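Local coordinates for protein glycosaminoglycan xylosylkinase (Hydra vulgaris, PDB 5XOM) that probably phosphorylates xylose in the linkage region of proteoglycan glycosaminoglycan chains, as a secretory-pathway kinase of the Fam20 family, at residues A173-K178 and L184-K189; V154-Y157 and A162-L165; T87-T92 and A169-T174; F98-D101 and N107-F110; Y115-I120 and D130-E135. One frame throughout, in Å; residues are numbered along the deposited sequence.

Contact 1 of 5, residues A173-K178 and L184-K189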
# COMPACT_ATOMS: atom_id res chain seq x y z
N ALA A 173 -26.09 -26.92 -13.84
CA ALA A 173 -25.81 -28.35 -13.91
C ALA A 173 -26.44 -29.00 -15.14
O ALA A 173 -25.84 -29.89 -15.76
CB ALA A 173 -26.28 -29.04 -12.64
N THR A 174 -27.65 -28.58 -15.52
CA THR A 174 -28.32 -29.22 -16.64
C THR A 174 -27.70 -28.88 -17.99
O THR A 174 -28.18 -29.41 -19.01
CB THR A 174 -29.81 -28.86 -16.68
OG1 THR A 174 -29.96 -27.45 -16.92
CG2 THR A 174 -30.48 -29.21 -15.37
N THR A 175 -26.67 -28.04 -18.05
CA THR A 175 -25.99 -27.76 -19.31
C THR A 175 -24.62 -28.41 -19.37
O THR A 175 -23.84 -28.10 -20.28
CB THR A 175 -25.87 -26.24 -19.55
OG1 THR A 175 -24.94 -25.67 -18.62
CG2 THR A 175 -27.22 -25.57 -19.38
N PHE A 176 -24.31 -29.29 -18.43
CA PHE A 176 -23.08 -30.07 -18.51
C PHE A 176 -23.25 -31.23 -19.48
O PHE A 176 -24.27 -31.93 -19.45
CB PHE A 176 -22.66 -30.58 -17.13
CG PHE A 176 -21.86 -29.59 -16.35
CD1 PHE A 176 -22.47 -28.56 -15.67
CD2 PHE A 176 -20.48 -29.66 -16.34
CE1 PHE A 176 -21.73 -27.64 -14.96
CE2 PHE A 176 -19.73 -28.74 -15.64
CZ PHE A 176 -20.35 -27.74 -14.95
N ILE A 177 -22.26 -31.42 -20.34
CA ILE A 177 -22.26 -32.50 -21.33
C ILE A 177 -20.83 -33.00 -21.48
O ILE A 177 -19.88 -32.41 -20.96
CB ILE A 177 -22.80 -32.06 -22.70
CG1 ILE A 177 -21.89 -30.97 -23.29
CG2 ILE A 177 -24.24 -31.58 -22.62
CD1 ILE A 177 -22.27 -30.56 -24.70
N LYS A 178 -20.68 -34.10 -22.22
CA LYS A 178 -19.37 -34.55 -22.66
C LYS A 178 -19.26 -34.35 -24.16
O LYS A 178 -20.24 -34.46 -24.90
CB LYS A 178 -19.12 -36.02 -22.30
CG LYS A 178 -19.22 -36.31 -20.81
CD LYS A 178 -19.34 -37.80 -20.52
CE LYS A 178 -18.24 -38.63 -21.14
NZ LYS A 178 -18.42 -40.06 -20.79
N LEU A 184 -15.40 -33.16 -20.09
CA LEU A 184 -16.58 -32.59 -19.44
C LEU A 184 -16.69 -31.12 -19.84
O LEU A 184 -15.70 -30.38 -19.77
CB LEU A 184 -16.48 -32.74 -17.92
CG LEU A 184 -17.60 -32.12 -17.08
CD1 LEU A 184 -18.96 -32.70 -17.47
CD2 LEU A 184 -17.32 -32.39 -15.61
N CYS A 185 -17.88 -30.72 -20.28
CA CYS A 185 -18.12 -29.38 -20.81
C CYS A 185 -19.41 -28.83 -20.22
O CYS A 185 -20.19 -29.56 -19.60
CB CYS A 185 -18.23 -29.39 -22.34
SG CYS A 185 -17.05 -30.44 -23.23
N PHE A 186 -19.64 -27.53 -20.42
CA PHE A 186 -20.96 -26.97 -20.18
C PHE A 186 -21.21 -25.86 -21.19
O PHE A 186 -20.27 -25.25 -21.70
CB PHE A 186 -21.15 -26.48 -18.73
CG PHE A 186 -20.42 -25.20 -18.40
CD1 PHE A 186 -19.11 -25.22 -17.93
CD2 PHE A 186 -21.07 -23.97 -18.49
CE1 PHE A 186 -18.45 -24.04 -17.60
CE2 PHE A 186 -20.42 -22.79 -18.17
CZ PHE A 186 -19.11 -22.82 -17.72
N TYR A 187 -22.49 -25.62 -21.51
CA TYR A 187 -22.85 -24.64 -22.53
C TYR A 187 -23.74 -23.49 -22.05
O TYR A 187 -24.01 -22.59 -22.85
CB TYR A 187 -23.52 -25.33 -23.72
CG TYR A 187 -24.81 -26.06 -23.43
CD1 TYR A 187 -26.02 -25.38 -23.41
CD2 TYR A 187 -24.82 -27.43 -23.22
CE1 TYR A 187 -27.21 -26.05 -23.16
CE2 TYR A 187 -26.00 -28.11 -22.97
CZ TYR A 187 -27.19 -27.41 -22.94
OH TYR A 187 -28.37 -28.08 -22.69
N GLY A 188 -24.20 -23.49 -20.80
CA GLY A 188 -24.91 -22.34 -20.24
C GLY A 188 -26.31 -22.12 -20.81
O GLY A 188 -26.84 -22.94 -21.57
N LYS A 189 -26.92 -20.99 -20.41
CA LYS A 189 -28.27 -20.65 -20.84
C LYS A 189 -28.42 -19.21 -21.33
O LYS A 189 -29.53 -18.68 -21.34
CB LYS A 189 -29.27 -20.92 -19.71
CG LYS A 189 -29.41 -22.40 -19.41
CD LYS A 189 -30.39 -22.67 -18.29
CE LYS A 189 -30.60 -24.16 -18.16
NZ LYS A 189 -31.11 -24.70 -19.46
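F176 and F186 form a non-hydrogen-bonded pair in a short antiparallel beta hairpin, their side chains lying side by side and pointing the same way. F186 CB sits squarely over one face of the F176 ring, 3.8 Å from its centroid, as a CH-pi contact, whereas the two rings meet obliquely. L184, on the same side of the hairpin, comes to the ring's edge, its CD1 3.6 Å from F176 CD2. Bulky apolar residues suit this side because L160 and V164 of helix 160-164 cover F176. I177 and C185 point to the other side and exchange two backbone bonds, C185 N to I177 O being 2.7 Å; C185 is also tied by a disulfide to C200 on the next strand. Beyond the strands Y187 turns back over T175. Its CG stands between backbone N and carbonyl carbon (chi1 62°), which lays the ring face on T175 CB, 3.7 Å from the centroid, while I177 CG2 meets the ring's edge at CE2. A serine in place of Y187 would probably uncover T175 CB and leave I177 CG2 without this neighbour. At G188, phi is positive, and its N makes a weak 3.2 Å hydrogen bond to T175 OG1, a hydroxyl also bonded to L172 O.

Contact 2 of 5, residues V154-Y157 and A162-L165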
# COMPACT_ATOMS: atom_id res chain seq x y z
N VAL A 154 -7.95 -13.20 -11.81
CA VAL A 154 -6.94 -14.24 -11.66
C VAL A 154 -7.27 -15.42 -12.57
O VAL A 154 -8.45 -15.74 -12.80
CB VAL A 154 -6.83 -14.71 -10.19
CG1 VAL A 154 -7.87 -15.77 -9.86
CG2 VAL A 154 -5.46 -15.25 -9.94
N GLY A 155 -6.22 -16.03 -13.12
CA GLY A 155 -6.38 -17.29 -13.81
C GLY A 155 -6.46 -18.45 -12.84
O GLY A 155 -5.92 -18.40 -11.73
N ARG A 156 -7.18 -19.49 -13.24
CA ARG A 156 -7.29 -20.64 -12.35
C ARG A 156 -7.69 -21.88 -13.12
O ARG A 156 -8.49 -21.80 -14.05
CB ARG A 156 -8.31 -20.35 -11.26
CG ARG A 156 -8.48 -21.47 -10.28
CD ARG A 156 -9.21 -20.96 -9.05
NE ARG A 156 -9.78 -22.03 -8.26
CZ ARG A 156 -10.40 -21.84 -7.10
NH1 ARG A 156 -10.53 -20.62 -6.56
NH2 ARG A 156 -10.89 -22.88 -6.43
N TYR A 157 -7.15 -23.03 -12.70
CA TYR A 157 -7.55 -24.33 -13.22
C TYR A 157 -8.61 -24.92 -12.30
O TYR A 157 -8.33 -25.20 -11.13
CB TYR A 157 -6.36 -25.27 -13.33
CG TYR A 157 -5.27 -24.80 -14.28
CD1 TYR A 157 -5.42 -24.94 -15.66
CD2 TYR A 157 -4.09 -24.26 -13.80
CE1 TYR A 157 -4.43 -24.52 -16.53
CE2 TYR A 157 -3.08 -23.84 -14.66
CZ TYR A 157 -3.26 -23.97 -16.03
OH TYR A 157 -2.27 -23.56 -16.89
N ALA A 162 -14.89 -32.04 -9.11
CA ALA A 162 -14.76 -31.94 -7.66
C ALA A 162 -15.24 -30.61 -7.10
O ALA A 162 -15.75 -30.58 -5.97
CB ALA A 162 -13.29 -32.15 -7.25
N GLU A 163 -15.11 -29.51 -7.84
CA GLU A 163 -15.38 -28.18 -7.29
C GLU A 163 -16.69 -27.55 -7.73
O GLU A 163 -17.27 -26.79 -6.95
CB GLU A 163 -14.25 -27.21 -7.66
CG GLU A 163 -12.86 -27.62 -7.23
CD GLU A 163 -11.83 -26.56 -7.59
OE1 GLU A 163 -11.72 -25.56 -6.85
OE2 GLU A 163 -11.14 -26.72 -8.61
N VAL A 164 -17.16 -27.82 -8.94
CA VAL A 164 -18.34 -27.14 -9.47
C VAL A 164 -19.59 -28.01 -9.38
O VAL A 164 -20.61 -27.58 -8.84
CB VAL A 164 -18.07 -26.68 -10.92
CG1 VAL A 164 -19.35 -26.14 -11.55
CG2 VAL A 164 -16.99 -25.62 -10.93
N LEU A 165 -19.53 -29.23 -9.91
CA LEU A 165 -20.72 -30.08 -9.94
C LEU A 165 -21.38 -30.30 -8.58
O LEU A 165 -22.62 -30.21 -8.51
CB LEU A 165 -20.40 -31.43 -10.60
CG LEU A 165 -20.25 -31.44 -12.11
CD1 LEU A 165 -20.04 -32.87 -12.61
CD2 LEU A 165 -21.47 -30.82 -12.77
O HOH W 1 -9.26 -24.70 -8.65
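R156 reaches across to E163 with a fully extended side chain. CG stands opposite the backbone N (chi1 -180°), and the run from CB through CG and CD stays straight, so the charged end is carried well beyond the strand; on the way the side chain packs against L210 of the neighbouring strand. NE, the first polar atom, donates to water 1 at 2.7 Å. That water donates in turn to Y157 O and, at 2.8 Å, to E163 OE2. The strand is 153-159, outermost within this chain in the five-stranded antiparallel sheet of a protein-kinase-like N-lobe, and E163 belongs to the short, weakly bonded helix 160-164 that follows it directly. Past CZ the guanidinium divides. NH1 is held by the carbonyls of M77 and A80, while NH2 forms a salt bridge to E163 OE1 at 2.8 Å, with an N-H...O angle of 141°. Guanidinium and carboxylate are nearly coplanar, 24° apart, and OE1 lies at the guanidinium edge. An alanine in place of E163 would probably leave NH2 of this buried arginine without its counter-charge and water 1 without one of its acceptors. OE2 has a further partner in the backbone N of N159, at the end of the strand.

Contact 3 of 5, residues T87-T92 and A169-T174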
# COMPACT_ATOMS: atom_id res chain seq x y z
N THR A 87 -25.36 -20.00 -13.35
CA THR A 87 -25.25 -19.33 -14.64
C THR A 87 -26.61 -18.70 -14.95
O THR A 87 -27.63 -19.09 -14.38
CB THR A 87 -24.83 -20.30 -15.74
OG1 THR A 87 -24.40 -19.57 -16.89
CG2 THR A 87 -26.00 -21.21 -16.13
N GLY A 88 -26.61 -17.71 -15.85
CA GLY A 88 -27.78 -16.88 -16.07
C GLY A 88 -28.31 -16.93 -17.50
O GLY A 88 -27.63 -17.36 -18.44
N TYR A 89 -29.54 -16.44 -17.65
CA TYR A 89 -30.18 -16.33 -18.95
C TYR A 89 -29.84 -15.03 -19.66
O TYR A 89 -29.96 -14.95 -20.89
CB TYR A 89 -31.71 -16.43 -18.82
CG TYR A 89 -32.24 -17.80 -18.48
CD1 TYR A 89 -32.54 -18.73 -19.48
CD2 TYR A 89 -32.48 -18.17 -17.16
CE1 TYR A 89 -33.04 -19.98 -19.17
CE2 TYR A 89 -32.98 -19.43 -16.84
CZ TYR A 89 -33.26 -20.33 -17.85
OH TYR A 89 -33.76 -21.58 -17.54
N LYS A 90 -29.41 -14.03 -18.91
CA LYS A 90 -29.09 -12.72 -19.44
C LYS A 90 -27.69 -12.72 -20.05
O LYS A 90 -26.80 -13.47 -19.63
CB LYS A 90 -29.18 -11.65 -18.35
CG LYS A 90 -28.20 -11.86 -17.17
CD LYS A 90 -28.71 -12.86 -16.13
CE LYS A 90 -27.70 -13.06 -15.02
NZ LYS A 90 -28.22 -14.00 -13.99
N GLY A 91 -27.50 -11.87 -21.05
CA GLY A 91 -26.20 -11.68 -21.64
C GLY A 91 -26.03 -12.46 -22.94
O GLY A 91 -26.88 -13.26 -23.35
N THR A 92 -24.89 -12.20 -23.57
CA THR A 92 -24.54 -12.79 -24.86
C THR A 92 -23.48 -13.87 -24.75
O THR A 92 -23.31 -14.64 -25.70
CB THR A 92 -24.02 -11.69 -25.79
OG1 THR A 92 -23.35 -12.27 -26.91
CG2 THR A 92 -23.04 -10.79 -25.03
N ALA A 169 -25.97 -25.04 -9.11
CA ALA A 169 -27.42 -24.93 -9.21
C ALA A 169 -27.91 -25.66 -10.45
O ALA A 169 -27.18 -25.83 -11.43
CB ALA A 169 -27.86 -23.47 -9.25
N LYS A 170 -29.18 -26.09 -10.40
CA LYS A 170 -29.74 -26.80 -11.54
C LYS A 170 -29.60 -26.04 -12.85
O LYS A 170 -29.38 -26.65 -13.90
CB LYS A 170 -31.22 -27.10 -11.37
CG LYS A 170 -31.55 -28.48 -11.76
CD LYS A 170 -32.96 -28.39 -12.25
CE LYS A 170 -33.45 -29.75 -12.63
NZ LYS A 170 -34.80 -29.52 -13.12
N LYS A 171 -29.75 -24.72 -12.80
CA LYS A 171 -29.68 -23.93 -14.03
C LYS A 171 -28.37 -24.18 -14.76
O LYS A 171 -28.35 -24.25 -16.00
CB LYS A 171 -29.83 -22.45 -13.71
CG LYS A 171 -30.77 -21.69 -14.64
CD LYS A 171 -30.74 -20.21 -14.30
CE LYS A 171 -30.89 -19.97 -12.81
NZ LYS A 171 -30.84 -18.51 -12.49
N LEU A 172 -27.28 -24.34 -14.02
CA LEU A 172 -25.98 -24.60 -14.61
C LEU A 172 -25.75 -26.09 -14.83
O LEU A 172 -25.29 -26.49 -15.91
CB LEU A 172 -24.88 -24.01 -13.72
CG LEU A 172 -23.44 -24.45 -13.98
CD1 LEU A 172 -22.96 -23.93 -15.32
CD2 LEU A 172 -22.52 -23.97 -12.86
N ALA A 173 -26.09 -26.92 -13.84
CA ALA A 173 -25.81 -28.35 -13.91
C ALA A 173 -26.44 -29.00 -15.14
O ALA A 173 -25.84 -29.89 -15.76
CB ALA A 173 -26.28 -29.04 -12.64
N THR A 174 -27.65 -28.58 -15.52
CA THR A 174 -28.32 -29.22 -16.64
C THR A 174 -27.70 -28.88 -17.99
O THR A 174 -28.18 -29.41 -19.01
CB THR A 174 -29.81 -28.86 -16.68
OG1 THR A 174 -29.96 -27.45 -16.92
CG2 THR A 174 -30.48 -29.21 -15.37
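K171 and L172, on the one-turn helix 170-173, pack against T87 and Y89 in the loop between strands 82-86 and 96-100, the place that the glycine-rich loop takes in protein kinases. No hydrogen bond crosses; methyl and methylene groups pack on each other, on a carbonyl O and on a ring. A169 opens the helix at the N-cap position, its O accepting from both L172 N and A173 N. K171 does most of the reaching. CB, CG and CD run on nearly straight (chi2 -175°), setting CD 3.3 Å from T87 O and 3.5 Å from Y89 CE2; beyond it the chain bends. A long flexible lysine fits here, its methylenes along T87 O and the Y89 ring, and NZ stays beside the loop, 5.4 Å from like-charged K90 NZ. L172 turns to the buried side, T87 CG2 resting 3.7 Å from L172 CA, and beta-branched threonine serves both needs: the methyl packs while OG1 bonds to K95 O. The leucine itself continues onto A85 of strand 82-86. T174 folds back on the helix: OG1 donates to K170 O at 3.2 Å, from the face opposite to that met by T174 N.

Contact 4 of 5, residues F98-D101 and N107-F110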
# COMPACT_ATOMS: atom_id res chain seq x y z
N PHE A 98 -19.36 -17.94 -9.51
CA PHE A 98 -18.92 -18.73 -8.36
C PHE A 98 -19.01 -17.91 -7.08
O PHE A 98 -18.66 -16.73 -7.06
CB PHE A 98 -17.47 -19.21 -8.52
CG PHE A 98 -17.26 -20.17 -9.66
CD1 PHE A 98 -18.31 -20.85 -10.23
CD2 PHE A 98 -15.97 -20.40 -10.14
CE1 PHE A 98 -18.10 -21.75 -11.28
CE2 PHE A 98 -15.75 -21.29 -11.18
CZ PHE A 98 -16.81 -21.96 -11.75
N SER A 99 -19.46 -18.54 -6.01
CA SER A 99 -19.39 -17.98 -4.67
C SER A 99 -18.15 -18.55 -3.98
O SER A 99 -18.05 -19.77 -3.83
CB SER A 99 -20.64 -18.31 -3.87
OG SER A 99 -21.74 -17.63 -4.42
N LEU A 100 -17.22 -17.69 -3.59
CA LEU A 100 -16.03 -18.13 -2.89
C LEU A 100 -16.18 -17.98 -1.38
O LEU A 100 -16.77 -17.01 -0.89
CB LEU A 100 -14.78 -17.38 -3.36
CG LEU A 100 -14.59 -17.33 -4.87
CD1 LEU A 100 -13.42 -16.42 -5.22
CD2 LEU A 100 -14.43 -18.75 -5.45
N ASP A 101 -15.62 -18.95 -0.66
CA ASP A 101 -15.78 -19.04 0.79
C ASP A 101 -14.99 -17.93 1.48
O ASP A 101 -14.05 -17.35 0.92
CB ASP A 101 -15.32 -20.41 1.27
CG ASP A 101 -15.98 -20.83 2.57
OD1 ASP A 101 -16.87 -20.09 3.05
OD2 ASP A 101 -15.64 -21.91 3.09
N ASN A 107 -18.42 -13.23 -4.42
CA ASN A 107 -18.78 -13.72 -5.74
C ASN A 107 -17.76 -13.30 -6.80
O ASN A 107 -17.13 -12.24 -6.70
CB ASN A 107 -20.17 -13.23 -6.13
CG ASN A 107 -21.26 -13.96 -5.38
OD1 ASN A 107 -21.00 -14.95 -4.70
ND2 ASN A 107 -22.49 -13.47 -5.49
N VAL A 108 -17.57 -14.17 -7.80
CA VAL A 108 -16.75 -13.89 -8.97
C VAL A 108 -17.49 -14.33 -10.22
O VAL A 108 -18.33 -15.24 -10.19
CB VAL A 108 -15.36 -14.57 -8.91
CG1 VAL A 108 -14.53 -14.00 -7.76
CG2 VAL A 108 -15.49 -16.09 -8.80
N VAL A 109 -17.20 -13.66 -11.33
CA VAL A 109 -17.54 -14.15 -12.66
C VAL A 109 -16.46 -15.13 -13.09
O VAL A 109 -15.26 -14.89 -12.87
CB VAL A 109 -17.66 -12.98 -13.65
CG1 VAL A 109 -17.89 -13.49 -15.07
CG2 VAL A 109 -18.75 -12.01 -13.22
N PHE A 110 -16.86 -16.25 -13.69
CA PHE A 110 -15.92 -17.23 -14.24
C PHE A 110 -16.04 -17.27 -15.75
O PHE A 110 -17.10 -17.60 -16.29
CB PHE A 110 -16.14 -18.62 -13.66
CG PHE A 110 -15.25 -19.67 -14.27
CD1 PHE A 110 -13.89 -19.65 -14.01
CD2 PHE A 110 -15.76 -20.65 -15.10
CE1 PHE A 110 -13.05 -20.61 -14.57
CE2 PHE A 110 -14.93 -21.61 -15.67
CZ PHE A 110 -13.58 -21.58 -15.40
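The rings of F98 and F110 lie nearly parallel, 19° apart, but slid so far that they barely overlap, with centroids 4.9 Å from each other. Over one face of the F98 ring, displaced toward its rim, sits F110 CB in a CH-pi contact; over one face of the F110 ring sits the CE2 corner of F98, 3.5 Å from F110 CG. Phenylalanine, with no polar group to satisfy, suits this buried place, where I158 of strand 153-159 touches both side chains. The third flat group, the amide of N107, presents OD1 to S99 OG, which donates at 2.8 Å from a position tilted 32° out of the carbonyl plane. These residues belong to the beta hairpin of strands 96-100 and 106-112, the second and third strands of the five-stranded antiparallel sheet of a kinase-like N-lobe. F98 and V108 form a hydrogen-bonded pair, with F98 N to V108 O at 3.0 Å and V108 N to F98 O at 2.9 Å. S99 and N107 form the adjacent non-hydrogen-bonded pair on the other side of the sheet, where short polar side chains can bond directly across the strands. On the phenylalanine side V108 is held between two neighbours, CG2 against F98 CB (3.7 Å) and CG1 against L100 CD1 (3.7 Å). The small branched valine fills this spot and continues onto L210 and L212 of strand 205-212.

Contact 5 of 5, residues Y115-I120 and D130-E135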
# COMPACT_ATOMS: atom_id res chain seq x y z
N TYR A 115 -10.40 -20.46 -26.66
CA TYR A 115 -9.51 -20.45 -27.81
C TYR A 115 -8.12 -20.83 -27.36
O TYR A 115 -7.77 -20.71 -26.18
CB TYR A 115 -9.43 -19.07 -28.47
CG TYR A 115 -10.70 -18.49 -29.05
CD1 TYR A 115 -11.26 -19.01 -30.21
CD2 TYR A 115 -11.32 -17.41 -28.45
CE1 TYR A 115 -12.42 -18.46 -30.74
CE2 TYR A 115 -12.47 -16.87 -28.97
CZ TYR A 115 -13.02 -17.39 -30.12
OH TYR A 115 -14.17 -16.85 -30.64
N SER A 116 -7.30 -21.27 -28.31
CA SER A 116 -5.87 -21.35 -28.08
C SER A 116 -5.28 -19.95 -27.93
O SER A 116 -5.83 -18.96 -28.41
CB SER A 116 -5.17 -22.06 -29.24
OG SER A 116 -5.72 -23.34 -29.46
N ARG A 117 -4.09 -19.89 -27.31
CA ARG A 117 -3.43 -18.61 -27.13
C ARG A 117 -3.07 -17.96 -28.45
O ARG A 117 -3.03 -16.73 -28.54
CB ARG A 117 -2.14 -18.77 -26.32
CG ARG A 117 -2.37 -19.12 -24.88
CD ARG A 117 -2.89 -17.92 -24.05
NE ARG A 117 -2.72 -18.21 -22.64
CZ ARG A 117 -3.55 -18.97 -21.96
NH1 ARG A 117 -4.64 -19.49 -22.53
NH2 ARG A 117 -3.32 -19.21 -20.68
N ASN A 118 -2.83 -18.76 -29.49
CA ASN A 118 -2.37 -18.22 -30.76
C ASN A 118 -3.48 -18.11 -31.79
O ASN A 118 -3.19 -17.89 -32.97
CB ASN A 118 -1.21 -19.05 -31.29
CG ASN A 118 -1.61 -20.46 -31.61
OD1 ASN A 118 -2.67 -20.93 -31.21
ND2 ASN A 118 -0.76 -21.16 -32.35
N LYS A 119 -4.74 -18.26 -31.39
CA LYS A 119 -5.84 -18.07 -32.33
C LYS A 119 -5.87 -16.65 -32.86
O LYS A 119 -5.77 -15.68 -32.10
CB LYS A 119 -7.18 -18.38 -31.65
CG LYS A 119 -8.38 -18.30 -32.59
CD LYS A 119 -8.27 -19.36 -33.67
CE LYS A 119 -9.61 -19.71 -34.31
NZ LYS A 119 -10.03 -18.75 -35.35
N ILE A 120 -6.03 -16.52 -34.18
CA ILE A 120 -6.21 -15.23 -34.84
C ILE A 120 -7.70 -15.11 -35.12
O ILE A 120 -8.26 -15.93 -35.86
CB ILE A 120 -5.41 -15.14 -36.14
CG1 ILE A 120 -3.91 -15.40 -35.93
CG2 ILE A 120 -5.57 -13.77 -36.76
CD1 ILE A 120 -3.28 -14.66 -34.78
N ASP A 130 -15.75 -14.32 -25.59
CA ASP A 130 -14.88 -13.71 -24.60
C ASP A 130 -13.60 -14.53 -24.44
O ASP A 130 -13.65 -15.75 -24.32
CB ASP A 130 -15.62 -13.64 -23.26
CG ASP A 130 -16.53 -12.44 -23.14
OD1 ASP A 130 -16.73 -11.76 -24.17
OD2 ASP A 130 -17.10 -12.21 -22.05
N ARG A 131 -12.45 -13.84 -24.43
CA ARG A 131 -11.16 -14.49 -24.18
C ARG A 131 -10.81 -14.35 -22.70
O ARG A 131 -10.62 -13.23 -22.20
CB ARG A 131 -10.03 -13.88 -25.03
CG ARG A 131 -9.94 -14.42 -26.46
CD ARG A 131 -11.11 -13.97 -27.31
NE ARG A 131 -10.90 -12.61 -27.78
CZ ARG A 131 -11.74 -11.95 -28.55
NH1 ARG A 131 -12.89 -12.50 -28.96
NH2 ARG A 131 -11.45 -10.71 -28.92
N HIS A 132 -10.71 -15.48 -22.01
CA HIS A 132 -10.42 -15.46 -20.58
C HIS A 132 -9.05 -14.84 -20.30
O HIS A 132 -8.88 -14.13 -19.31
CB HIS A 132 -10.47 -16.88 -20.02
CG HIS A 132 -9.29 -17.71 -20.39
ND1 HIS A 132 -8.94 -17.98 -21.70
CD2 HIS A 132 -8.35 -18.32 -19.63
CE1 HIS A 132 -7.86 -18.73 -21.73
NE2 HIS A 132 -7.47 -18.95 -20.48
N ASN A 133 -8.06 -15.13 -21.15
CA ASN A 133 -6.72 -14.61 -20.91
C ASN A 133 -6.66 -13.11 -21.16
O ASN A 133 -5.78 -12.44 -20.61
CB ASN A 133 -5.70 -15.33 -21.79
CG ASN A 133 -5.94 -15.10 -23.28
OD1 ASN A 133 -7.07 -15.25 -23.76
ND2 ASN A 133 -4.89 -14.73 -24.00
N ALA A 134 -7.59 -12.58 -21.97
CA ALA A 134 -7.64 -11.15 -22.20
C ALA A 134 -8.05 -10.40 -20.93
O ALA A 134 -7.54 -9.31 -20.67
CB ALA A 134 -8.60 -10.83 -23.34
N GLU A 135 -8.98 -10.97 -20.15
CA GLU A 135 -9.37 -10.34 -18.89
C GLU A 135 -8.17 -10.21 -17.96
O GLU A 135 -8.00 -9.18 -17.30
CB GLU A 135 -10.49 -11.14 -18.20
CG GLU A 135 -11.85 -11.09 -18.88
CD GLU A 135 -12.66 -9.81 -18.59
OE1 GLU A 135 -12.10 -8.80 -18.11
OE2 GLU A 135 -13.89 -9.83 -18.84
O HOH W 2 -10.13 -18.17 -24.38
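Y115 and R131 meet by apolar packing: the arginine's bend at chi2 (69°) swings CD to 3.6 Å from Y115 CE2. The two side chains cross at a slant, with ring and guanidinium planes 61° apart. The polar ends serve other partners, Y115 OH the backbone N of Y129, and R131 the carbonyls of E127, Y129 and S300. Flat-group packing joins R117 to the first turn of the helix. Its guanidinium and the N133 amide are stacked, the side chains sliding past each other in opposite directions, with R117 CD 3.8 Å from N133 ND2. N133 CB lies over one guanidinium face, toward the rim. R117 NE bonds to P354 O and N133 ND2 to I355 O, which holds the two flat groups in place. This helix, 132-144, follows the third strand of the N-lobe sheet and probably corresponds to helix C of protein kinases; consistent with this, E135 makes a salt bridge to K111. The third kind of link runs through a shared acid and a water. R117 NH1 comes to the edge of the H132 ring, 3.4 Å from H132 CE1, and no hydrogen bond joins the two residues. E207 bridges them instead, its OE1 taking a salt bridge from R117 NH2 and a hydrogen bond from H132 NE2. The other ring nitrogen, H132 ND1, is 2.9 Å from water 2, which accepts from Y115 N at 3.2 Å.

Overall arrangement
Contacts 1 to 4 lie on the same side of the chain's centre. Contacts 1 and 3, with centres 9 Å apart, share A173 and T174, and F186 CD2 touches L172 CD1 at 3.7 Å. V164 of contact 2 touches contacts 1, 3 and 4: its CG1 packs on F176 CZ of contact 1 and lies 4.1 Å from L172 CD2 of contact 3, and V164 CG2 lies 3.7 Å from F98 CZ of contact 4. Contact 5 stands apart, its centre 18 to 22 Å from those of the other four and touching none. It holds the start of the helix whose E135 pairs with K111, probably the lysine-glutamate pair of a kinase active site.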